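Sorbitol-6-phosphate dehydrogenase (Erwinia amylovora CFBP1430, PDB 5O3Z) catalyses the NAD-dependent interconversion of sorbitol 6-phosphate and fructose 6-phosphate, as a short-chain dehydrogenase/reductase. Local coordinates at residues D65-A70 / L113-V118; L89-G94 / F121-E126. All blocks are in the same frame, centred on the assembly; numbering follows the deposited sequence.

Interaction 1. Residues D65-A70 / L113-V118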
# COMPACT_ATOMS: atom_id res chain seq x y z
N ASP A 65 -19.27 25.02 -13.13
CA ASP A 65 -17.85 25.22 -13.04
C ASP A 65 -17.55 24.60 -11.71
O ASP A 65 -17.88 25.21 -10.65
CB ASP A 65 -17.50 26.73 -13.05
CG ASP A 65 -16.03 27.00 -12.74
OD1 ASP A 65 -15.21 26.06 -12.66
OD2 ASP A 65 -15.66 28.17 -12.61
N ALA A 66 -17.00 23.39 -11.73
CA ALA A 66 -16.85 22.68 -10.45
C ALA A 66 -15.83 23.39 -9.52
O ALA A 66 -15.89 23.20 -8.34
CB ALA A 66 -16.53 21.18 -10.63
N THR A 67 -15.00 24.26 -10.05
CA THR A 67 -13.99 24.96 -9.26
C THR A 67 -14.58 26.17 -8.54
O THR A 67 -13.93 26.75 -7.67
CB THR A 67 -12.81 25.47 -10.14
OG1 THR A 67 -13.26 26.53 -10.97
CG2 THR A 67 -12.22 24.36 -11.05
N ASP A 68 -15.84 26.52 -8.84
CA ASP A 68 -16.52 27.72 -8.25
C ASP A 68 -17.61 27.31 -7.29
O ASP A 68 -18.55 26.66 -7.69
CB ASP A 68 -17.05 28.59 -9.40
CG ASP A 68 -17.83 29.83 -8.92
OD1 ASP A 68 -19.02 29.73 -8.52
OD2 ASP A 68 -17.24 30.92 -8.99
N GLU A 69 -17.53 27.73 -6.01
CA GLU A 69 -18.49 27.36 -4.98
C GLU A 69 -19.96 27.79 -5.24
O GLU A 69 -20.90 27.06 -4.92
CB GLU A 69 -18.04 27.95 -3.63
CG GLU A 69 -18.93 27.62 -2.46
CD GLU A 69 -18.34 28.06 -1.11
OE1 GLU A 69 -17.68 29.12 -1.07
OE2 GLU A 69 -18.57 27.36 -0.10
N ALA A 70 -20.13 28.97 -5.82
CA ALA A 70 -21.49 29.47 -6.11
C ALA A 70 -22.14 28.65 -7.26
O ALA A 70 -23.30 28.36 -7.25
CB ALA A 70 -21.41 30.93 -6.50
N LEU A 113 -4.96 21.38 -9.00
CA LEU A 113 -5.60 21.24 -7.69
C LEU A 113 -7.08 21.66 -7.70
O LEU A 113 -7.94 21.02 -7.08
CB LEU A 113 -4.85 22.01 -6.60
CG LEU A 113 -3.38 21.60 -6.39
CD1 LEU A 113 -2.76 22.40 -5.25
CD2 LEU A 113 -3.22 20.12 -6.13
N GLN A 114 -7.38 22.71 -8.44
CA GLN A 114 -8.76 23.23 -8.48
C GLN A 114 -9.70 22.19 -9.15
O GLN A 114 -10.69 21.80 -8.59
CB GLN A 114 -8.79 24.61 -9.22
CG GLN A 114 -8.27 25.81 -8.40
CD GLN A 114 -8.96 25.97 -7.03
OE1 GLN A 114 -10.16 25.82 -6.91
NE2 GLN A 114 -8.18 26.27 -6.00
N VAL A 115 -9.33 21.76 -10.33
CA VAL A 115 -10.14 20.90 -11.18
C VAL A 115 -10.18 19.48 -10.57
O VAL A 115 -11.25 18.91 -10.40
CB VAL A 115 -9.62 20.90 -12.63
CG1 VAL A 115 -10.41 19.92 -13.50
CG2 VAL A 115 -9.76 22.30 -13.24
N ASN A 116 -9.02 18.96 -10.15
CA ASN A 116 -8.97 17.58 -9.72
C ASN A 116 -9.36 17.33 -8.31
O ASN A 116 -9.79 16.23 -7.98
CB ASN A 116 -7.62 17.02 -9.95
CG ASN A 116 -7.41 16.74 -11.37
OD1 ASN A 116 -8.15 15.91 -11.93
ND2 ASN A 116 -6.44 17.42 -12.01
N LEU A 117 -9.24 18.36 -7.47
CA LEU A 117 -9.39 18.19 -6.07
C LEU A 117 -10.42 19.07 -5.46
O LEU A 117 -11.29 18.57 -4.80
CB LEU A 117 -8.01 18.34 -5.37
CG LEU A 117 -7.80 17.95 -3.92
CD1 LEU A 117 -8.36 16.54 -3.68
CD2 LEU A 117 -6.28 18.00 -3.68
N VAL A 118 -10.33 20.41 -5.61
CA VAL A 118 -11.30 21.26 -4.95
C VAL A 118 -12.73 21.04 -5.53
O VAL A 118 -13.73 21.05 -4.81
CB VAL A 118 -10.87 22.74 -5.07
CG1 VAL A 118 -12.01 23.68 -4.73
CG2 VAL A 118 -9.64 23.01 -4.22
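With chi1 at 70°, Thr67 holds OG1 between its backbone N and carbonyl carbon and sets the methyl CG2 against helix 106-133. There Thr67 CG2 rests on the helix surface, 3.8 Å from Gln114 C, and Gln114 CB and Val115 CG2 both reach it at 3.9 Å. The hydroxyl is turned inward instead: Thr67 OG1 donates to Asp65 OD1 at 2.6 Å, on the syn side of the carboxylate and 30° out of its plane. Thr67 N reaches the same Asp65 OD1 at 3.2 Å, from the same face but more steeply above it, closing an Asx turn. The hydroxyl bond holds chi1, and so the methyl, while the N-H bond holds the turn's backbone. These residues form a type I turn from Asp65 to Asp68 in the Rossmann fold, linking strand 59-63 to helix 69-83, whose N-cap is Asp68; its carboxylate caps Ser71 N. On the other side of the contact, the helix makes a wider pi-type turn over 114-118, where Leu113 O accepts from both Leu117 N and Val118 N. The Gln114 chain bends at chi2, and its NE2 makes a weak hydrogen bond to Asp110 of the second subunit.

Interaction 2. Residues L89-G94 / F121-E126; sequences LVYSAG and FLCSRE
Leu89 and Tyr91, both on the helix-facing side of strand 88-91, meet Cys123 in quite different ways. The leucine comes over a flat group: its CD2 lies above the face of the peptide linking Cys123 to Ser124, 3.4 Å from Cys123 O. The same Leu89 CD2 touches Cys123 CB at 3.8 Å. The tyrosine offers its rim. Cys123 SG stands close to the ring plane, 81° off the normal. Tyr91 CE2 is the nearest ring atom to Cys123 SG, at 4.0 Å. This is an edge-on sulfur-aromatic contact. Cys123 can make it because its SG is anti to the carbonyl carbon (chi1 -62°), which sends the sulfur toward the ring edge while CB stays on Leu89 CD2.

Strand and helix run almost exactly antiparallel, their short axes 9.5 Å apart, as expected where helix 106-133 is the return limb of the beta-alpha-beta crossover from strand 88-91 to the neighbouring strand 139-145. Ile12 of strand 8-12 also packs on Leu89, Tyr91 and Cys123. The far face of the helix serves the assembly, where Phe121 stacks on Phe109 of the second subunit. On that side Arg125 NE makes a salt bridge to Glu126 OE2 in the guanidinium plane, while Leu122 CD2 lies above one guanidinium face, toward its rim.

Between the two segments no hydrogen bond forms, and polar ends are served from within the helix: Tyr91 OH bonds Val115 O, and Ser124 OG bonds Tyr120 O. The strand-helix interface therefore rests mainly on packing, probably with some sulfur-aromatic attraction, with the tyrosine hydroxyl reaching along the helix to a backbone carbonyl that gives its buried ring a polar tether.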
# COMPACT_ATOMS: atom_id res chain seq x y z
N LEU A 89 -23.24 10.51 -7.02
CA LEU A 89 -22.39 11.54 -7.66
C LEU A 89 -21.22 10.89 -8.39
O LEU A 89 -20.48 10.12 -7.75
CB LEU A 89 -21.85 12.54 -6.61
CG LEU A 89 -20.78 13.59 -7.05
CD1 LEU A 89 -21.46 14.61 -8.02
CD2 LEU A 89 -20.19 14.33 -5.85
N VAL A 90 -21.07 11.15 -9.69
CA VAL A 90 -19.89 10.82 -10.42
C VAL A 90 -19.10 12.08 -10.73
O VAL A 90 -19.59 12.98 -11.44
CB VAL A 90 -20.19 10.02 -11.69
CG1 VAL A 90 -18.92 9.60 -12.38
CG2 VAL A 90 -21.03 8.81 -11.34
N TYR A 91 -17.85 12.14 -10.22
CA TYR A 91 -16.97 13.26 -10.49
C TYR A 91 -15.90 12.87 -11.46
O TYR A 91 -14.94 12.07 -11.16
CB TYR A 91 -16.39 13.89 -9.20
CG TYR A 91 -15.65 15.21 -9.44
CD1 TYR A 91 -14.29 15.27 -9.80
CD2 TYR A 91 -16.33 16.41 -9.32
CE1 TYR A 91 -13.66 16.49 -10.01
CE2 TYR A 91 -15.71 17.60 -9.56
CZ TYR A 91 -14.41 17.66 -9.92
OH TYR A 91 -13.91 18.93 -10.10
N SER A 92 -16.06 13.42 -12.63
CA SER A 92 -15.21 13.12 -13.73
C SER A 92 -14.64 14.40 -14.34
O SER A 92 -15.23 15.03 -15.19
CB SER A 92 -16.03 12.29 -14.72
OG SER A 92 -15.21 11.97 -15.81
N ALA A 93 -13.44 14.76 -13.92
CA ALA A 93 -12.80 15.99 -14.33
C ALA A 93 -11.29 15.85 -14.24
O ALA A 93 -10.77 14.94 -13.57
CB ALA A 93 -13.28 17.13 -13.45
N GLY A 94 -10.60 16.70 -14.99
CA GLY A 94 -9.15 16.91 -14.84
C GLY A 94 -8.31 16.15 -15.83
O GLY A 94 -8.59 14.98 -16.11
N PHE A 121 -14.13 18.09 -3.80
CA PHE A 121 -14.56 18.46 -2.46
C PHE A 121 -15.91 19.24 -2.57
O PHE A 121 -16.87 18.91 -1.93
CB PHE A 121 -13.42 19.28 -1.79
CG PHE A 121 -13.83 20.11 -0.65
CD1 PHE A 121 -13.96 19.60 0.59
CD2 PHE A 121 -14.14 21.46 -0.86
CE1 PHE A 121 -14.37 20.40 1.65
CE2 PHE A 121 -14.54 22.27 0.16
CZ PHE A 121 -14.64 21.75 1.44
N LEU A 122 -16.00 20.25 -3.44
CA LEU A 122 -17.27 20.99 -3.48
C LEU A 122 -18.49 20.14 -3.83
O LEU A 122 -19.51 20.16 -3.08
CB LEU A 122 -17.16 22.17 -4.35
CG LEU A 122 -16.24 23.21 -3.73
CD1 LEU A 122 -15.84 24.12 -4.87
CD2 LEU A 122 -16.95 23.87 -2.56
N CYS A 123 -18.37 19.38 -4.90
CA CYS A 123 -19.40 18.42 -5.33
C CYS A 123 -19.76 17.39 -4.31
O CYS A 123 -20.94 17.14 -4.09
CB CYS A 123 -19.07 17.82 -6.70
SG CYS A 123 -19.05 19.16 -7.94
N SER A 124 -18.79 16.81 -3.61
CA SER A 124 -19.10 15.85 -2.55
C SER A 124 -19.87 16.48 -1.36
O SER A 124 -20.84 15.87 -0.77
CB SER A 124 -17.77 15.25 -2.06
OG SER A 124 -17.20 14.53 -3.15
N ARG A 125 -19.40 17.66 -0.99
CA ARG A 125 -20.04 18.43 0.08
C ARG A 125 -21.51 18.65 -0.19
O ARG A 125 -22.35 18.35 0.66
CB ARG A 125 -19.38 19.81 0.30
CG ARG A 125 -19.88 20.46 1.60
CD ARG A 125 -19.14 21.72 1.95
NE ARG A 125 -19.46 22.80 1.00
CZ ARG A 125 -18.78 23.94 0.91
NH1 ARG A 125 -17.69 24.17 1.66
NH2 ARG A 125 -19.18 24.84 0.03
N GLU A 126 -21.81 19.23 -1.33
CA GLU A 126 -23.18 19.70 -1.63
C GLU A 126 -24.16 18.58 -1.93
O GLU A 126 -25.34 18.66 -1.51
CB GLU A 126 -23.21 20.72 -2.77
CG GLU A 126 -22.37 21.96 -2.50
CD GLU A 126 -22.83 22.71 -1.24
OE1 GLU A 126 -24.03 22.99 -1.16
OE2 GLU A 126 -22.02 23.00 -0.32

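How the interactions relate
Helix 106-133 serves both interactions, about 8 Å apart between centres. Interaction 1 is a surface contact in which a turn at the edge strand of the sheet touches the helix through one threonine methyl; interaction 2 is buried, setting the central strand 88-91 against the next part of the same helix through leucine, tyrosine and cysteine. Neither has a hydrogen bond between its own segments: in the first, polar bonds shape the turn, whereas in the second they secure the ends of the packed side chains. Two ties join them, Tyr91 OH on Val115 O and a salt bridge, Glu69 OE2 to Arg125 NH2 at 2.6 Å, linking helices 69-83 and 106-133. Both also reach the second subunit.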